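Local coordinates for biofilm-associated surface protein (Staphylococcus aureus, PDB 7C7U) that binds calcium and probably acts as a switch that modulates functional amyloid and biofilm formation on the staphylococcal surface, at residues A[450-455]-A[482-487]; A[524-529]-A[582-587]; A[533-538]-A[567-572]; A[544-549]-A[559-564]. All coordinates share one frame; numbering follows the deposited sequence.

Overall arrangement
All four contacts lie in the C-terminal beta-rich part of the chain. Interaction 1 belongs to a separate mixed sheet; it touches interaction 2 through packing of Thr483 and Ser451 on Asn527 and Pro528. Interactions 2, 3 and 4 share one two-sheet unit, their centres about 10 Å apart pairwise: interactions 3 and 4 each pair strands within one sheet, whereas interaction 2 spans the two sheets. Backbone hydrogen bonds dominate 1, 3 and 4, while interaction 2 has none and rests on apolar packing. Interactions 1 and 2 are buried; 3 and 4 are partly buried, with an apolar face turned inward and a more exposed face that is mixed in 3 and bears threonines in 4.

Interaction 1 (A[450-455]-A[482-487]); sequences GSVPLK and GTFSVS
The Phe484 ring lies directly on the backbone of Gly450, whose CA sits over one face, 4.1 Å from the ring centroid and 25° off the normal, a CH-pi contact. Gly450 C lies over the same face, displaced toward the rim. Ser451 N approaches obliquely, 3.3 Å from Phe484 CE2, and the N of Val452 comes to the ring at a similar slant; Val452 CG1 lies 4.3 Å from Phe484 CE2. Phe484 CG stands between its own N and carbonyl carbon (chi1 52°), which swings the ring across the neighbouring strand. Beneath the ring the strands are joined by Gly450 N to Phe484 O (3.2 Å) and Phe484 N to Gly450 O (3.0 Å), the hydrogen-bonded antiparallel pair. Beyond it, Val452 N reaches Gly482 O in a weak, bent bond (132° at the hydrogen), while Leu454 CD1 packs on Gly482 CA at 3.6 Å. Thr483 OG1 is hydrogen-bonded to Asn479 and Asp481, just before strand 483-487. Ile498 and Ile500 also touch the Phe484 ring, so it bridges from strand 483-487 to strand 494-501, a non-adjacent strand of the same mixed sheet. The arrangement is that of an edge strand, 483-487, paired antiparallel with 447-451 in a mixed beta-sheet, with an aromatic side chain lying across a glycine on the adjacent strand.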
loop_
_atom_site.group_PDB
_atom_site.type_symbol
_atom_site.label_atom_id
_atom_site.label_comp_id
_atom_site.label_asym_id
_atom_site.label_seq_id
_atom_site.Cartn_x
_atom_site.Cartn_y
_atom_site.Cartn_z
ATOM N N GLY A 450 -24.486 11.461 21.334
ATOM C CA GLY A 450 -23.903 10.152 21.103
ATOM C C GLY A 450 -22.500 10.278 20.540
ATOM O O GLY A 450 -21.849 11.315 20.679
ATOM N N SER A 451 -22.047 9.212 19.891
ATOM C CA SER A 451 -20.689 9.163 19.358
ATOM C C SER A 451 -20.632 8.139 18.231
ATOM O O SER A 451 -21.555 7.343 18.037
ATOM C CB SER A 451 -19.677 8.795 20.443
ATOM O OG SER A 451 -19.933 7.482 20.910
ATOM N N VAL A 452 -19.527 8.159 17.494
ATOM C CA VAL A 452 -19.348 7.211 16.402
ATOM C C VAL A 452 -17.849 6.993 16.230
ATOM O O VAL A 452 -17.074 7.957 16.344
ATOM C CB VAL A 452 -20.045 7.710 15.124
ATOM C CG1 VAL A 452 -19.557 9.102 14.746
ATOM C CG2 VAL A 452 -19.870 6.715 13.969
ATOM N N PRO A 453 -17.389 5.760 15.997
ATOM C CA PRO A 453 -15.949 5.542 15.802
ATOM C C PRO A 453 -15.488 6.210 14.521
ATOM O O PRO A 453 -16.069 5.993 13.454
ATOM C CB PRO A 453 -15.819 4.013 15.726
ATOM C CG PRO A 453 -17.077 3.478 16.351
ATOM C CD PRO A 453 -18.138 4.491 15.992
ATOM N N LEU A 454 -14.459 7.051 14.647
ATOM C CA LEU A 454 -13.815 7.713 13.519
ATOM C C LEU A 454 -12.344 7.321 13.504
ATOM O O LEU A 454 -11.651 7.451 14.519
ATOM C CB LEU A 454 -13.943 9.237 13.599
ATOM C CG LEU A 454 -15.375 9.791 13.630
ATOM C CD1 LEU A 454 -15.359 11.294 13.912
ATOM C CD2 LEU A 454 -16.138 9.468 12.337
ATOM N N LYS A 455 -11.871 6.858 12.358
ATOM C CA LYS A 455 -10.500 6.388 12.205
ATOM C C LYS A 455 -9.638 7.466 11.549
ATOM O O LYS A 455 -10.144 8.429 10.973
ATOM C CB LYS A 455 -10.492 5.086 11.407
ATOM C CG LYS A 455 -11.400 4.034 12.030
ATOM C CD LYS A 455 -11.078 3.870 13.519
ATOM C CE LYS A 455 -12.187 3.161 14.266
ATOM N NZ LYS A 455 -11.786 2.752 15.648
ATOM N N GLY A 482 -15.302 11.953 17.632
ATOM C CA GLY A 482 -16.438 11.103 17.372
ATOM C C GLY A 482 -17.738 11.525 18.039
ATOM O O GLY A 482 -18.802 11.069 17.616
ATOM N N THR A 483 -17.690 12.361 19.071
ATOM C CA THR A 483 -18.927 12.750 19.750
ATOM C C THR A 483 -19.744 13.728 18.905
ATOM O O THR A 483 -19.219 14.444 18.046
ATOM C CB THR A 483 -18.634 13.397 21.105
ATOM O OG1 THR A 483 -17.875 14.595 20.910
ATOM C CG2 THR A 483 -17.876 12.444 22.011
ATOM N N PHE A 484 -21.055 13.767 19.176
ATOM C CA PHE A 484 -21.927 14.728 18.519
ATOM C C PHE A 484 -23.083 15.115 19.438
ATOM O O PHE A 484 -23.475 14.373 20.344
ATOM C CB PHE A 484 -22.465 14.205 17.181
ATOM C CG PHE A 484 -23.101 12.846 17.263
ATOM C CD1 PHE A 484 -24.424 12.705 17.663
ATOM C CD2 PHE A 484 -22.392 11.711 16.898
ATOM C CE1 PHE A 484 -25.013 11.450 17.730
ATOM C CE2 PHE A 484 -22.976 10.466 16.957
ATOM C CZ PHE A 484 -24.286 10.332 17.370
ATOM N N SER A 485 -23.628 16.297 19.169
ATOM C CA SER A 485 -24.749 16.882 19.911
ATOM C C SER A 485 -25.611 17.588 18.872
ATOM O O SER A 485 -25.244 18.666 18.392
ATOM C CB SER A 485 -24.264 17.842 20.985
ATOM O OG SER A 485 -23.255 17.230 21.770
ATOM N N VAL A 486 -26.704 16.944 18.476
ATOM C CA VAL A 486 -27.596 17.456 17.441
ATOM C C VAL A 486 -28.775 18.139 18.120
ATOM O O VAL A 486 -29.525 17.490 18.864
ATOM C CB VAL A 486 -28.095 16.330 16.521
ATOM C CG1 VAL A 486 -29.008 16.899 15.456
ATOM C CG2 VAL A 486 -26.901 15.540 15.897
ATOM N N SER A 487 -28.970 19.426 17.833
ATOM C CA SER A 487 -30.132 20.154 18.337
ATOM C C SER A 487 -31.385 19.735 17.572
ATOM O O SER A 487 -31.364 19.636 16.337
ATOM C CB SER A 487 -29.922 21.665 18.211
ATOM O OG SER A 487 -29.007 22.135 19.183
#

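Interaction 2 (A[524-529]-A[582-587]); sequences PSINPV and LTSTAS
Ile526 projects its CD1 methyl between Leu582 and Ser584, coming within 3.9 Å of Leu582 CB and 3.6 Å of Thr583 C. The floor of this hollow is the backbone of Thr583, and its flanks are the Leu582 and Ser584 side chains, which both point toward the opposing segment. With CG1 anti to the carbonyl carbon (chi1 -52°) and the chain extended beyond it (chi2 164°), the isoleucine reaches down as a narrow bump. Ser584 is the complementary bump. Its OG rises between Pro524 and Ile526, 3.5 Å from Pro524 CG and equally 3.5 Å from Ile526 CG1; these are contacts with carbon, and the hydroxyl is hydrogen-bonded to Ser596. Farther along, the Pro524 ring lies over the backbone between Thr585 and Ala586, with CG 3.7 Å from Thr585 C and CD 3.9 Å from Ala586 CB. At the other end Val529 CG2 meets Leu582 CD1 at 4.2 Å. The segments run 153° apart end to end. No hydrogen bond crosses between them and they belong to different sheets, which identifies the contact as side-chain packing between layers. Strand 525-526 is hydrogen-bonded to 535-539 on its own side; 581-588 lies between 545-550 and 591-600 in the facing sheet. Ile536 also touches Ile526, Val529 and Leu582, and Val546 touches Pro524 and Ser584, extending the interface into both sheets.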
loop_
_atom_site.group_PDB
_atom_site.type_symbol
_atom_site.label_atom_id
_atom_site.label_comp_id
_atom_site.label_asym_id
_atom_site.label_seq_id
_atom_site.Cartn_x
_atom_site.Cartn_y
_atom_site.Cartn_z
ATOM N N PRO A 524 -29.360 5.260 30.066
ATOM C CA PRO A 524 -28.329 6.153 29.522
ATOM C C PRO A 524 -27.359 5.373 28.637
ATOM O O PRO A 524 -27.592 4.189 28.365
ATOM C CB PRO A 524 -27.645 6.705 30.779
ATOM C CG PRO A 524 -27.822 5.611 31.794
ATOM C CD PRO A 524 -29.133 4.940 31.487
ATOM N N SER A 525 -26.287 6.022 28.179
ATOM C CA SER A 525 -25.215 5.355 27.439
ATOM C C SER A 525 -23.873 5.950 27.849
ATOM O O SER A 525 -23.801 7.052 28.398
ATOM C CB SER A 525 -25.396 5.461 25.914
ATOM O OG SER A 525 -25.353 6.811 25.466
ATOM N N ILE A 526 -22.804 5.190 27.593
ATOM C CA ILE A 526 -21.436 5.594 27.913
ATOM C C ILE A 526 -20.646 5.695 26.616
ATOM O O ILE A 526 -20.687 4.776 25.790
ATOM C CB ILE A 526 -20.762 4.597 28.876
ATOM C CG1 ILE A 526 -21.642 4.360 30.100
ATOM C CG2 ILE A 526 -19.395 5.092 29.309
ATOM C CD1 ILE A 526 -21.254 3.138 30.902
ATOM N N ASN A 527 -19.934 6.804 26.431
ATOM C CA ASN A 527 -19.060 6.921 25.274
ATOM C C ASN A 527 -17.806 6.066 25.480
ATOM O O ASN A 527 -17.420 5.788 26.619
ATOM C CB ASN A 527 -18.663 8.378 25.030
ATOM C CG ASN A 527 -19.810 9.221 24.506
ATOM O OD1 ASN A 527 -20.879 8.707 24.168
ATOM N ND2 ASN A 527 -19.578 10.525 24.407
ATOM N N PRO A 528 -17.158 5.630 24.398
ATOM C CA PRO A 528 -15.950 4.804 24.548
ATOM C C PRO A 528 -14.914 5.476 25.446
ATOM O O PRO A 528 -14.792 6.702 25.477
ATOM C CB PRO A 528 -15.446 4.655 23.109
ATOM C CG PRO A 528 -16.683 4.766 22.270
ATOM C CD PRO A 528 -17.560 5.769 22.983
ATOM N N VAL A 529 -14.203 4.658 26.224
ATOM C CA VAL A 529 -13.229 5.132 27.200
ATOM C C VAL A 529 -11.951 4.315 27.032
ATOM O O VAL A 529 -12.008 3.083 26.981
ATOM C CB VAL A 529 -13.761 5.002 28.644
ATOM C CG1 VAL A 529 -12.709 5.452 29.646
ATOM C CG2 VAL A 529 -15.069 5.787 28.830
ATOM N N LEU A 582 -17.769 -1.217 31.932
ATOM C CA LEU A 582 -18.550 -0.126 32.492
ATOM C C LEU A 582 -20.022 -0.287 32.140
ATOM O O LEU A 582 -20.364 -0.637 31.005
ATOM C CB LEU A 582 -18.043 1.218 31.971
ATOM C CG LEU A 582 -16.597 1.560 32.315
ATOM C CD1 LEU A 582 -16.199 2.899 31.709
ATOM C CD2 LEU A 582 -16.430 1.574 33.818
ATOM N N THR A 583 -20.893 -0.044 33.117
ATOM C CA THR A 583 -22.323 0.078 32.878
ATOM C C THR A 583 -22.827 1.324 33.593
ATOM O O THR A 583 -22.112 1.943 34.387
ATOM C CB THR A 583 -23.110 -1.153 33.357
ATOM O OG1 THR A 583 -22.908 -1.344 34.764
ATOM C CG2 THR A 583 -22.666 -2.408 32.601
ATOM N N SER A 584 -24.073 1.696 33.308
ATOM C CA SER A 584 -24.644 2.863 33.958
ATOM C C SER A 584 -26.154 2.704 34.064
ATOM O O SER A 584 -26.782 1.967 33.299
ATOM C CB SER A 584 -24.297 4.152 33.201
ATOM O OG SER A 584 -24.693 4.066 31.840
ATOM N N THR A 585 -26.726 3.406 35.037
ATOM C CA THR A 585 -28.169 3.574 35.131
ATOM C C THR A 585 -28.448 5.037 35.439
ATOM O O THR A 585 -27.606 5.745 35.999
ATOM C CB THR A 585 -28.812 2.678 36.213
ATOM O OG1 THR A 585 -28.178 2.918 37.474
ATOM C CG2 THR A 585 -28.671 1.190 35.860
ATOM N N ALA A 586 -29.650 5.483 35.083
ATOM C CA ALA A 586 -30.083 6.846 35.341
ATOM C C ALA A 586 -31.278 6.822 36.281
ATOM O O ALA A 586 -32.035 5.847 36.322
ATOM C CB ALA A 586 -30.465 7.577 34.046
ATOM N N SER A 587 -31.444 7.904 37.038
ATOM C CA SER A 587 -32.604 8.045 37.903
ATOM C C SER A 587 -33.133 9.469 37.805
ATOM O O SER A 587 -32.372 10.420 37.599
ATOM C CB SER A 587 -32.285 7.694 39.364
ATOM O OG SER A 587 -31.295 8.563 39.877
#

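Interaction 3 (A[533-538]-A[567-572])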
loop_
_atom_site.group_PDB
_atom_site.type_symbol
_atom_site.label_atom_id
_atom_site.label_comp_id
_atom_site.label_asym_id
_atom_site.label_seq_id
_atom_site.Cartn_x
_atom_site.Cartn_y
_atom_site.Cartn_z
ATOM N N ASP A 533 -7.885 8.280 29.172
ATOM C CA ASP A 533 -8.954 9.234 29.443
ATOM C C ASP A 533 -9.152 9.419 30.943
ATOM O O ASP A 533 -9.294 8.443 31.686
ATOM C CB ASP A 533 -10.257 8.764 28.792
ATOM C CG ASP A 533 -10.289 9.021 27.293
ATOM O OD1 ASP A 533 -9.722 10.050 26.851
ATOM O OD2 ASP A 533 -10.872 8.189 26.559
ATOM N N GLN A 534 -9.147 10.674 31.388
ATOM C CA GLN A 534 -9.446 11.025 32.770
ATOM C C GLN A 534 -10.928 11.293 33.016
ATOM O O GLN A 534 -11.296 11.657 34.138
ATOM C CB GLN A 534 -8.644 12.266 33.181
ATOM C CG GLN A 534 -7.176 12.223 32.814
ATOM C CD GLN A 534 -6.366 11.391 33.780
ATOM O OE1 GLN A 534 -6.855 11.008 34.844
ATOM N NE2 GLN A 534 -5.118 11.105 33.417
ATOM N N GLN A 535 -11.780 11.138 32.003
ATOM C CA GLN A 535 -13.191 11.469 32.130
ATOM C C GLN A 535 -14.024 10.450 31.369
ATOM O O GLN A 535 -13.585 9.897 30.356
ATOM C CB GLN A 535 -13.508 12.892 31.643
ATOM C CG GLN A 535 -13.337 13.109 30.153
ATOM C CD GLN A 535 -13.572 14.552 29.759
ATOM O OE1 GLN A 535 -14.089 15.345 30.550
ATOM N NE2 GLN A 535 -13.191 14.904 28.535
ATOM N N ILE A 536 -15.224 10.196 31.885
ATOM C CA ILE A 536 -16.191 9.277 31.289
ATOM C C ILE A 536 -17.410 10.097 30.876
ATOM O O ILE A 536 -18.167 10.567 31.736
ATOM C CB ILE A 536 -16.587 8.156 32.260
ATOM C CG1 ILE A 536 -15.344 7.455 32.813
ATOM C CG2 ILE A 536 -17.511 7.158 31.582
ATOM C CD1 ILE A 536 -15.661 6.263 33.705
ATOM N N VAL A 537 -17.607 10.262 29.569
ATOM C CA VAL A 537 -18.754 11.004 29.053
ATOM C C VAL A 537 -19.963 10.078 28.958
ATOM O O VAL A 537 -19.872 8.970 28.411
ATOM C CB VAL A 537 -18.431 11.629 27.688
ATOM C CG1 VAL A 537 -19.584 12.531 27.235
ATOM C CG2 VAL A 537 -17.116 12.403 27.750
ATOM N N VAL A 538 -21.102 10.534 29.490
ATOM C CA VAL A 538 -22.352 9.782 29.462
ATOM C C VAL A 538 -23.433 10.623 28.792
ATOM O O VAL A 538 -23.394 11.858 28.808
ATOM C CB VAL A 538 -22.807 9.347 30.877
ATOM C CG1 VAL A 538 -21.844 8.338 31.464
ATOM C CG2 VAL A 538 -22.966 10.569 31.795
ATOM N N SER A 567 -25.950 15.216 27.492
ATOM C CA SER A 567 -24.670 14.576 27.759
ATOM C C SER A 567 -23.974 15.340 28.877
ATOM O O SER A 567 -24.177 16.548 29.046
ATOM C CB SER A 567 -23.795 14.503 26.496
ATOM O OG SER A 567 -22.902 15.597 26.446
ATOM N N ALA A 568 -23.201 14.608 29.674
ATOM C CA ALA A 568 -22.476 15.187 30.795
ATOM C C ALA A 568 -21.183 14.410 31.002
ATOM O O ALA A 568 -20.947 13.375 30.372
ATOM C CB ALA A 568 -23.324 15.187 32.069
ATOM N N ALA A 569 -20.364 14.897 31.931
ATOM C CA ALA A 569 -19.031 14.361 32.158
ATOM C C ALA A 569 -18.887 13.865 33.589
ATOM O O ALA A 569 -19.414 14.468 34.529
ATOM C CB ALA A 569 -17.962 15.415 31.873
ATOM N N ILE A 570 -18.179 12.752 33.741
ATOM C CA ILE A 570 -17.728 12.264 35.036
ATOM C C ILE A 570 -16.208 12.342 35.072
ATOM O O ILE A 570 -15.539 11.954 34.112
ATOM C CB ILE A 570 -18.220 10.824 35.275
ATOM C CG1 ILE A 570 -19.748 10.792 35.309
ATOM C CG2 ILE A 570 -17.628 10.258 36.547
ATOM C CD1 ILE A 570 -20.316 9.453 35.665
ATOM N N ASN A 571 -15.664 12.837 36.179
ATOM C CA ASN A 571 -14.223 12.965 36.350
ATOM C C ASN A 571 -13.718 11.927 37.340
ATOM O O ASN A 571 -14.382 11.631 38.338
ATOM C CB ASN A 571 -13.837 14.370 36.818
ATOM C CG ASN A 571 -14.306 15.447 35.867
ATOM O OD1 ASN A 571 -14.307 15.255 34.650
ATOM N ND2 ASN A 571 -14.711 16.590 36.413
ATOM N N VAL A 572 -12.546 11.370 37.044
ATOM C CA VAL A 572 -11.907 10.365 37.879
ATOM C C VAL A 572 -10.455 10.782 38.078
ATOM O O VAL A 572 -9.876 11.519 37.275
ATOM C CB VAL A 572 -11.990 8.943 37.272
ATOM C CG1 VAL A 572 -13.407 8.394 37.383
ATOM C CG2 VAL A 572 -11.537 8.948 35.824
#
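Ile570 overlaps Ile536 on the buried face of the strand pair, their CB atoms 4.3 Å apart and each side chain set with CG1 anti to the carbonyl carbon. Ile570 CB also lies 3.5 Å from Ile536 O. The backbones bond in both directions here: Ile536 N gives to Ile570 O at 2.9 Å, whereas the return bond from Ile570 N arrives above the carbonyl plane of Ile536, 39° out of it. Val538 and Ala568 form the next hydrogen-bonded pair on the same face, and Val572 N to Gln534 O (3.2 Å) adds a bond at the other end. There Val572 CG2 presses against the acceptor, also 3.2 Å from Gln534 O; with CG1 anti to the carbonyl carbon, CG2 falls between N and C. The other face is mixed, carrying Gln535 and Asn571 beside Val537 and Ala569. Gln535 and Asn571 lie alongside each other, pointing the same way, with amide planes 24° apart; Gln535 CB comes 3.9 Å from Asn571 OD1, without a hydrogen bond between the amides. Val537 CG1 is 3.5 Å from Ala568 O. The strand axes are 4.6 Å apart at closest approach and their directions differ by 155°. Five backbone hydrogen bonds, with Val538 and Ile570 packing against Val548 and Val559 of the opposite sheet, are characteristic of an antiparallel sheet forming one layer of a beta-sandwich.

Interaction 4 (A[544-549]-A[559-564]); sequences STVTVT and VTIPAD
Ser544 meets the partner segment first, through its carbonyl: Ile561 N donates to Ser544 O at 2.9 Å in a nearly straight bond, 178° at the hydrogen. Its OG touches Ile561 CD1 at 3.7 Å but has its polar partner elsewhere, in Thr541 O. Thr545 follows, opposite Thr560 in a non-hydrogen-bonded antiparallel pair. Their CB atoms project to the same face of the sheet, and the side chains cross obliquely. In both threonines OG1 stands anti to the carbonyl carbon and beside the backbone N (chi1 -64° and -75°), which turns the hydroxyls toward each other; the modelled oxygen separation is unusually short, so its exact value is doubtful. The methyl of Thr545, CG2, lies 3.5 Å from Val559 O. Val546 faces the other way. Its N reaches Val559 O at 2.7 Å, and Val559 N returns a bond to Val546 O at 2.9 Å, completing the hydrogen-bonded pair. On the buried face Val546 CG2 meets Ile561 CD1 at 3.5 Å, so the isoleucine extends the apolar surface beyond the end of its strand. Along 544-549, the backbones of Thr545, Thr547 and Thr549 bond to Ser587, Thr585 and Thr583 on one side, while Val548 goes on pairing with Leu556 and Gly557. Strand 545-550 thus runs between its hairpin partner 555-560, an outermost strand of the four-stranded sheet, and 581-588. Across the interior, Val538 packs against Val546, while Ala568 touches Val559 and Ile561, joining this sheet to strands 535-539 and 567-571 of the opposing one.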
loop_
_atom_site.group_PDB
_atom_site.type_symbol
_atom_site.label_atom_id
_atom_site.label_comp_id
_atom_site.label_asym_id
_atom_site.label_seq_id
_atom_site.Cartn_x
_atom_site.Cartn_y
_atom_site.Cartn_z
ATOM N N SER A 544 -31.817 13.946 34.451
ATOM C CA SER A 544 -31.552 12.672 35.101
ATOM C C SER A 544 -30.125 12.642 35.638
ATOM O O SER A 544 -29.224 13.292 35.106
ATOM C CB SER A 544 -31.763 11.505 34.129
ATOM O OG SER A 544 -30.708 11.421 33.179
ATOM N N THR A 545 -29.927 11.886 36.708
ATOM C CA THR A 545 -28.599 11.682 37.261
ATOM C C THR A 545 -28.115 10.295 36.857
ATOM O O THR A 545 -28.795 9.295 37.113
ATOM C CB THR A 545 -28.607 11.852 38.781
ATOM O OG1 THR A 545 -28.965 13.202 39.104
ATOM C CG2 THR A 545 -27.236 11.544 39.365
ATOM N N VAL A 546 -26.945 10.243 36.228
ATOM C CA VAL A 546 -26.365 9.010 35.702
ATOM C C VAL A 546 -25.201 8.591 36.591
ATOM O O VAL A 546 -24.317 9.403 36.894
ATOM C CB VAL A 546 -25.897 9.187 34.248
ATOM C CG1 VAL A 546 -25.325 7.871 33.703
ATOM C CG2 VAL A 546 -27.034 9.665 33.385
ATOM N N THR A 547 -25.192 7.319 36.982
ATOM C CA THR A 547 -24.154 6.746 37.830
ATOM C C THR A 547 -23.480 5.603 37.086
ATOM O O THR A 547 -24.161 4.730 36.538
ATOM C CB THR A 547 -24.751 6.253 39.152
ATOM O OG1 THR A 547 -25.462 7.330 39.780
ATOM C CG2 THR A 547 -23.660 5.749 40.087
ATOM N N VAL A 548 -22.150 5.613 37.058
ATOM C CA VAL A 548 -21.360 4.631 36.319
ATOM C C VAL A 548 -20.666 3.714 37.314
ATOM O O VAL A 548 -20.018 4.186 38.256
ATOM C CB VAL A 548 -20.332 5.304 35.393
ATOM C CG1 VAL A 548 -19.530 4.246 34.643
ATOM C CG2 VAL A 548 -21.034 6.237 34.412
ATOM N N THR A 549 -20.795 2.408 37.097
ATOM C CA THR A 549 -20.155 1.401 37.928
ATOM C C THR A 549 -19.377 0.441 37.038
ATOM O O THR A 549 -19.701 0.259 35.862
ATOM C CB THR A 549 -21.183 0.614 38.769
ATOM O OG1 THR A 549 -21.973 -0.220 37.913
ATOM C CG2 THR A 549 -22.105 1.560 39.535
ATOM N N VAL A 559 -23.147 11.911 37.804
ATOM C CA VAL A 559 -23.337 13.252 37.264
ATOM C C VAL A 559 -24.807 13.440 36.922
ATOM O O VAL A 559 -25.479 12.513 36.457
ATOM C CB VAL A 559 -22.426 13.512 36.040
ATOM C CG1 VAL A 559 -22.851 12.669 34.853
ATOM C CG2 VAL A 559 -22.403 14.992 35.686
ATOM N N THR A 560 -25.307 14.643 37.193
ATOM C CA THR A 560 -26.623 15.062 36.739
ATOM C C THR A 560 -26.484 15.754 35.391
ATOM O O THR A 560 -25.641 16.640 35.224
ATOM C CB THR A 560 -27.280 15.997 37.759
ATOM O OG1 THR A 560 -27.728 15.231 38.886
ATOM C CG2 THR A 560 -28.465 16.733 37.141
ATOM N N ILE A 561 -27.306 15.346 34.437
ATOM C CA ILE A 561 -27.263 15.914 33.090
ATOM C C ILE A 561 -27.986 17.263 33.096
ATOM O O ILE A 561 -29.115 17.349 33.617
ATOM C CB ILE A 561 -27.886 14.945 32.087
ATOM C CG1 ILE A 561 -26.992 13.705 31.982
ATOM C CG2 ILE A 561 -28.066 15.605 30.720
ATOM C CD1 ILE A 561 -27.674 12.519 31.428
ATOM N N PRO A 562 -27.358 18.322 32.575
ATOM C CA PRO A 562 -27.910 19.678 32.724
ATOM C C PRO A 562 -29.143 19.925 31.860
ATOM O O PRO A 562 -29.483 19.165 30.949
ATOM C CB PRO A 562 -26.747 20.588 32.308
ATOM C CG PRO A 562 -25.844 19.729 31.489
ATOM C CD PRO A 562 -25.987 18.337 32.032
ATOM N N ALA A 563 -29.779 21.073 32.149
ATOM C CA ALA A 563 -31.177 21.319 31.803
ATOM C C ALA A 563 -31.434 21.386 30.302
ATOM O O ALA A 563 -32.546 21.072 29.858
ATOM C CB ALA A 563 -31.652 22.613 32.460
ATOM N N ASP A 564 -30.446 21.787 29.504
ATOM C CA ASP A 564 -30.663 21.996 28.079
ATOM C C ASP A 564 -29.683 21.159 27.259
ATOM O O ASP A 564 -29.261 21.566 26.175
ATOM C CB ASP A 564 -30.524 23.481 27.739
ATOM C CG ASP A 564 -31.646 23.993 26.843
ATOM O OD1 ASP A 564 -32.798 24.077 27.329
ATOM O OD2 ASP A 564 -31.377 24.336 25.669
#